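Local coordinates for cell division control protein Cdc48 (Mycobacterium smegmatis, PDB 5E7P), which probably binds and hydrolyses ATP as a Cdc48-type AAA ATPase, and carries bound ADP in this structure, at residues Leu50-Ala59 with Leu101-Gly109. Residues are numbered along the deposited sequence; the frame is centred on the assembly and turned at random.
Sequences LGIREWDAVA and LVSPVTVYG
A59 and S103 face each other as an antiparallel hydrogen-bonded pair. S103 N gives a hydrogen bond to A59 O at 3.1 Å, in the carbonyl plane. A59 N donates back to S103 O, nearly in line with the carbonyl. V102 CA adds a CA-H...O contact to the same A59 O, 3.4 Å away. The next pair, V58 with P104, is non-hydrogen-bonded and its side chains diverge. V58 packs on V102, whose CG1 lies anti to its backbone N (chi1 -168°) and touches V58 CB at 3.8 Å. L50 CD1 meets the same methyl at 3.9 Å, its side chain crossing V102 at about a right angle. The P104 ring packs against L50 CD2 through CD and I52 CG2 through CB. On the side of the strands that carries A59, A59 CB lies against S103 OG and V105 CB. A57 CB meets V107 CG2 at 3.6 Å and also touches V105 CG1. These strands, 57-61 and 98-104, are neighbours in the mixed sheet of the CDC48 N-terminal domain, a double-psi beta-barrel family. V40 of strand 39-42 touches V58, and L42 touches V102. Beyond the paired residues, a water donates to A57 O at 2.9 Å and weakly to V105 O. Farther back, G51 has positive phi and closes helix 44-50 in a Schellman motif. The type II turn R53-D56 then leads into the strand; R53 N bonds to D56 OD2 from above the carboxylate plane.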
ATOM      1  N   LEU A  50       9.392 -21.051  -2.701  1.00 36.33           N
ATOM      2  CA  LEU A  50       9.116 -20.443  -1.407  1.00 35.35           C
ATOM      3  C   LEU A  50       7.681 -19.931  -1.302  1.00 37.91           C
ATOM      4  O   LEU A  50       7.169 -19.717  -0.204  1.00 38.67           O
ATOM      5  CB  LEU A  50      10.108 -19.314  -1.125  1.00 34.22           C
ATOM      6  CG  LEU A  50      11.549 -19.757  -0.875  1.00 36.27           C
ATOM      7  CD1 LEU A  50      12.433 -18.548  -0.596  1.00 37.35           C
ATOM      8  CD2 LEU A  50      11.614 -20.761   0.276  1.00 35.07           C
ATOM      9  N   GLY A  51       7.036 -19.736  -2.447  1.00 40.84           N
ATOM     10  CA  GLY A  51       5.657 -19.282  -2.476  1.00 40.75           C
ATOM     11  C   GLY A  51       5.524 -17.773  -2.415  1.00 40.05           C
ATOM     12  O   GLY A  51       4.527 -17.247  -1.921  1.00 39.62           O
ATOM     13  N   ILE A  52       6.532 -17.073  -2.924  1.00 40.04           N
ATOM     14  CA  ILE A  52       6.535 -15.616  -2.910  1.00 39.43           C
ATOM     15  C   ILE A  52       6.740 -15.035  -4.303  1.00 41.68           C
ATOM     16  O   ILE A  52       7.161 -15.734  -5.224  1.00 43.21           O
ATOM     17  CB  ILE A  52       7.644 -15.071  -2.001  1.00 36.21           C
ATOM     18  CG1 ILE A  52       9.011 -15.546  -2.497  1.00 34.34           C
ATOM     19  CG2 ILE A  52       7.405 -15.492  -0.559  1.00 35.28           C
ATOM     20  CD1 ILE A  52      10.158 -15.086  -1.638  1.00 33.63           C
ATOM     21  N   ARG A  53       6.441 -13.748  -4.447  1.00 40.81           N
ATOM     22  CA  ARG A  53       6.704 -13.034  -5.689  1.00 39.73           C
ATOM     23  C   ARG A  53       7.948 -12.179  -5.516  1.00 38.46           C
ATOM     24  O   ARG A  53       8.525 -12.127  -4.432  1.00 37.38           O
ATOM     25  CB  ARG A  53       5.526 -12.131  -6.053  1.00 39.97           C
ATOM     26  CG  ARG A  53       4.212 -12.853  -6.281  1.00 42.06           C
ATOM     27  CD  ARG A  53       3.107 -11.852  -6.565  1.00 43.81           C
ATOM     28  NE  ARG A  53       2.940 -10.914  -5.458  1.00 45.47           N
ATOM     29  CZ  ARG A  53       2.319  -9.741  -5.551  1.00 46.07           C
ATOM     30  NH1 ARG A  53       1.805  -9.346  -6.709  1.00 45.54           N
ATOM     31  NH2 ARG A  53       2.221  -8.960  -4.483  1.00 46.16           N
ATOM     32  N   GLU A  54       8.356 -11.505  -6.583  1.00 40.94           N
ATOM     33  CA  GLU A  54       9.427 -10.525  -6.490  1.00 43.48           C
ATOM     34  C   GLU A  54       8.984  -9.396  -5.558  1.00 40.90           C
ATOM     35  O   GLU A  54       7.788  -9.131  -5.429  1.00 40.89           O
ATOM     36  CB  GLU A  54       9.758  -9.976  -7.878  1.00 47.01           C
ATOM     37  CG  GLU A  54      11.019  -9.130  -7.933  1.00 51.39           C
ATOM     38  CD  GLU A  54      11.205  -8.444  -9.272  1.00 54.64           C
ATOM     39  OE1 GLU A  54      10.278  -8.507 -10.107  1.00 55.24           O
ATOM     40  OE2 GLU A  54      12.280  -7.842  -9.484  1.00 56.18           O
ATOM     41  N   TRP A  55       9.956  -8.754  -4.908  1.00 38.33           N
ATOM     42  CA  TRP A  55       9.735  -7.650  -3.960  1.00 35.32           C
ATOM     43  C   TRP A  55       9.210  -8.066  -2.581  1.00 33.74           C
ATOM     44  O   TRP A  55       9.135  -7.240  -1.673  1.00 34.31           O
ATOM     45  CB  TRP A  55       8.864  -6.529  -4.546  1.00 35.94           C
ATOM     46  CG  TRP A  55       9.387  -5.933  -5.818  1.00 37.01           C
ATOM     47  CD1 TRP A  55       8.736  -5.860  -7.011  1.00 37.06           C
ATOM     48  CD2 TRP A  55      10.673  -5.330  -6.025  1.00 38.60           C
ATOM     49  NE1 TRP A  55       9.529  -5.247  -7.948  1.00 40.49           N
ATOM     50  CE2 TRP A  55      10.725  -4.911  -7.368  1.00 40.57           C
ATOM     51  CE3 TRP A  55      11.782  -5.101  -5.205  1.00 40.70           C
ATOM     52  CZ2 TRP A  55      11.841  -4.278  -7.913  1.00 41.98           C
ATOM     53  CZ3 TRP A  55      12.890  -4.476  -5.747  1.00 42.90           C
ATOM     54  CH2 TRP A  55      12.911  -4.071  -7.088  1.00 43.45           C
ATOM     55  N   ASP A  56       8.849  -9.332  -2.415  1.00 32.28           N
ATOM     56  CA  ASP A  56       8.525  -9.820  -1.078  1.00 32.80           C
ATOM     57  C   ASP A  56       9.811  -9.974  -0.272  1.00 32.74           C
ATOM     58  O   ASP A  56      10.870 -10.258  -0.832  1.00 32.28           O
ATOM     59  CB  ASP A  56       7.752 -11.140  -1.133  1.00 33.07           C
ATOM     60  CG  ASP A  56       6.304 -10.949  -1.545  1.00 35.41           C
ATOM     61  OD1 ASP A  56       5.805  -9.805  -1.466  1.00 33.24           O
ATOM     62  OD2 ASP A  56       5.663 -11.945  -1.943  1.00 38.59           O
ATOM     63  N   ALA A  57       9.724  -9.765   1.037  1.00 31.35           N
ATOM     64  CA  ALA A  57      10.896  -9.886   1.896  1.00 30.51           C
ATOM     65  C   ALA A  57      11.168 -11.340   2.242  1.00 30.17           C
ATOM     66  O   ALA A  57      10.243 -12.149   2.341  1.00 28.14           O
ATOM     67  CB  ALA A  57      10.723  -9.071   3.165  1.00 30.14           C
ATOM     68  N   VAL A  58      12.442 -11.666   2.418  1.00 32.16           N
ATOM     69  CA  VAL A  58      12.837 -12.995   2.869  1.00 35.46           C
ATOM     70  C   VAL A  58      13.690 -12.906   4.124  1.00 37.90           C
ATOM     71  O   VAL A  58      14.406 -11.927   4.335  1.00 39.54           O
ATOM     72  CB  VAL A  58      13.633 -13.769   1.795  1.00 36.17           C
ATOM     73  CG1 VAL A  58      12.705 -14.315   0.729  1.00 36.77           C
ATOM     74  CG2 VAL A  58      14.720 -12.889   1.187  1.00 35.07           C
ATOM     75  N   ALA A  59      13.602 -13.934   4.958  1.00 37.21           N
ATOM     76  CA  ALA A  59      14.490 -14.058   6.100  1.00 35.62           C
ATOM     77  C   ALA A  59      15.775 -14.727   5.632  1.00 35.71           C
ATOM     78  O   ALA A  59      15.734 -15.727   4.919  1.00 35.28           O
ATOM     79  CB  ALA A  59      13.830 -14.874   7.196  1.00 34.09           C
ATOM     80  N   LEU A 101      20.257 -19.870   4.823  1.00 36.29           N
ATOM     81  CA  LEU A 101      18.861 -20.281   4.875  1.00 33.78           C
ATOM     82  C   LEU A 101      17.949 -19.136   4.447  1.00 34.19           C
ATOM     83  O   LEU A 101      18.004 -18.039   5.007  1.00 33.39           O
ATOM     84  CB  LEU A 101      18.488 -20.769   6.277  1.00 33.19           C
ATOM     85  CG  LEU A 101      18.586 -22.279   6.518  1.00 33.33           C
ATOM     86  CD1 LEU A 101      17.613 -23.027   5.613  1.00 33.12           C
ATOM     87  CD2 LEU A 101      20.009 -22.787   6.322  1.00 31.15           C
ATOM     88  N   VAL A 102      17.119 -19.397   3.443  1.00 35.27           N
ATOM     89  CA  VAL A 102      16.193 -18.400   2.928  1.00 34.83           C
ATOM     90  C   VAL A 102      14.760 -18.857   3.175  1.00 35.94           C
ATOM     91  O   VAL A 102      14.431 -20.023   2.965  1.00 36.52           O
ATOM     92  CB  VAL A 102      16.401 -18.174   1.420  1.00 34.21           C
ATOM     93  CG1 VAL A 102      15.636 -16.943   0.952  1.00 32.40           C
ATOM     94  CG2 VAL A 102      17.879 -18.032   1.109  1.00 36.20           C
ATOM     95  N   SER A 103      13.911 -17.939   3.623  1.00 36.99           N
ATOM     96  CA  SER A 103      12.515 -18.260   3.895  1.00 37.53           C
ATOM     97  C   SER A 103      11.677 -16.990   3.936  1.00 38.46           C
ATOM     98  O   SER A 103      12.178 -15.927   4.303  1.00 38.65           O
ATOM     99  CB  SER A 103      12.388 -18.998   5.227  1.00 38.79           C
ATOM    100  OG  SER A 103      12.721 -18.148   6.309  1.00 39.11           O
ATOM    101  N   PRO A 104      10.395 -17.096   3.554  1.00 38.81           N
ATOM    102  CA  PRO A 104       9.485 -15.953   3.655  1.00 37.51           C
ATOM    103  C   PRO A 104       9.389 -15.454   5.089  1.00 37.69           C
ATOM    104  O   PRO A 104       9.421 -16.253   6.026  1.00 38.47           O
ATOM    105  CB  PRO A 104       8.138 -16.531   3.199  1.00 38.25           C
ATOM    106  CG  PRO A 104       8.289 -18.017   3.291  1.00 39.39           C
ATOM    107  CD  PRO A 104       9.725 -18.280   2.992  1.00 39.25           C
ATOM    108  N   VAL A 105       9.285 -14.142   5.257  1.00 37.89           N
ATOM    109  CA  VAL A 105       9.182 -13.557   6.584  1.00 36.55           C
ATOM    110  C   VAL A 105       8.015 -12.582   6.634  1.00 36.39           C
ATOM    111  O   VAL A 105       7.743 -11.874   5.666  1.00 38.21           O
ATOM    112  CB  VAL A 105      10.497 -12.852   7.001  1.00 36.61           C
ATOM    113  CG1 VAL A 105      10.789 -11.660   6.094  1.00 33.86           C
ATOM    114  CG2 VAL A 105      10.448 -12.424   8.464  1.00 36.85           C
ATOM    115  N   THR A 106       7.300 -12.573   7.752  1.00 37.81           N
ATOM    116  CA  THR A 106       6.246 -11.594   7.958  1.00 39.80           C
ATOM    117  C   THR A 106       6.879 -10.257   8.327  1.00 39.28           C
ATOM    118  O   THR A 106       7.668 -10.170   9.273  1.00 39.16           O
ATOM    119  CB  THR A 106       5.271 -12.027   9.068  1.00 42.57           C
ATOM    120  OG1 THR A 106       4.696 -13.297   8.736  1.00 41.96           O
ATOM    121  CG2 THR A 106       4.158 -11.000   9.225  1.00 43.25           C
ATOM    122  N   VAL A 107       6.545  -9.221   7.565  1.00 37.60           N
ATOM    123  CA  VAL A 107       7.082  -7.890   7.812  1.00 37.37           C
ATOM    124  C   VAL A 107       5.961  -6.905   8.101  1.00 37.97           C
ATOM    125  O   VAL A 107       5.221  -6.520   7.202  1.00 38.82           O
ATOM    126  CB  VAL A 107       7.901  -7.376   6.614  1.00 34.88           C
ATOM    127  CG1 VAL A 107       8.580  -6.061   6.964  1.00 33.77           C
ATOM    128  CG2 VAL A 107       8.929  -8.406   6.201  1.00 33.84           C
ATOM    129  N   TYR A 108       5.832  -6.505   9.359  1.00 40.44           N
ATOM    130  CA  TYR A 108       4.824  -5.527   9.741  1.00 41.56           C
ATOM    131  C   TYR A 108       5.331  -4.112   9.505  1.00 36.55           C
ATOM    132  O   TYR A 108       6.538  -3.876   9.444  1.00 34.22           O
ATOM    133  CB  TYR A 108       4.444  -5.694  11.215  1.00 48.44           C
ATOM    134  CG  TYR A 108       3.711  -6.982  11.524  1.00 54.41           C
ATOM    135  CD1 TYR A 108       2.339  -7.087  11.320  1.00 57.52           C
ATOM    136  CD2 TYR A 108       4.388  -8.090  12.018  1.00 55.61           C
ATOM    137  CE1 TYR A 108       1.663  -8.257  11.598  1.00 59.82           C
ATOM    138  CE2 TYR A 108       3.720  -9.265  12.301  1.00 58.51           C
ATOM    139  CZ  TYR A 108       2.356  -9.343  12.088  1.00 61.27           C
ATOM    140  OH  TYR A 108       1.679 -10.510  12.365  1.00 65.13           O
ATOM    141  N   GLY A 109       4.404  -3.173   9.362  1.00 35.46           N
ATOM    142  CA  GLY A 109       4.764  -1.770   9.340  1.00 35.13           C
ATOM    143  C   GLY A 109       5.300  -1.380  10.706  1.00 36.99           C
ATOM    144  O   GLY A 109       4.664  -1.643  11.730  1.00 37.47           O
TER
HETATM  145  O   HOH W   1       7.468 -12.981   2.386  1.00 36.70           O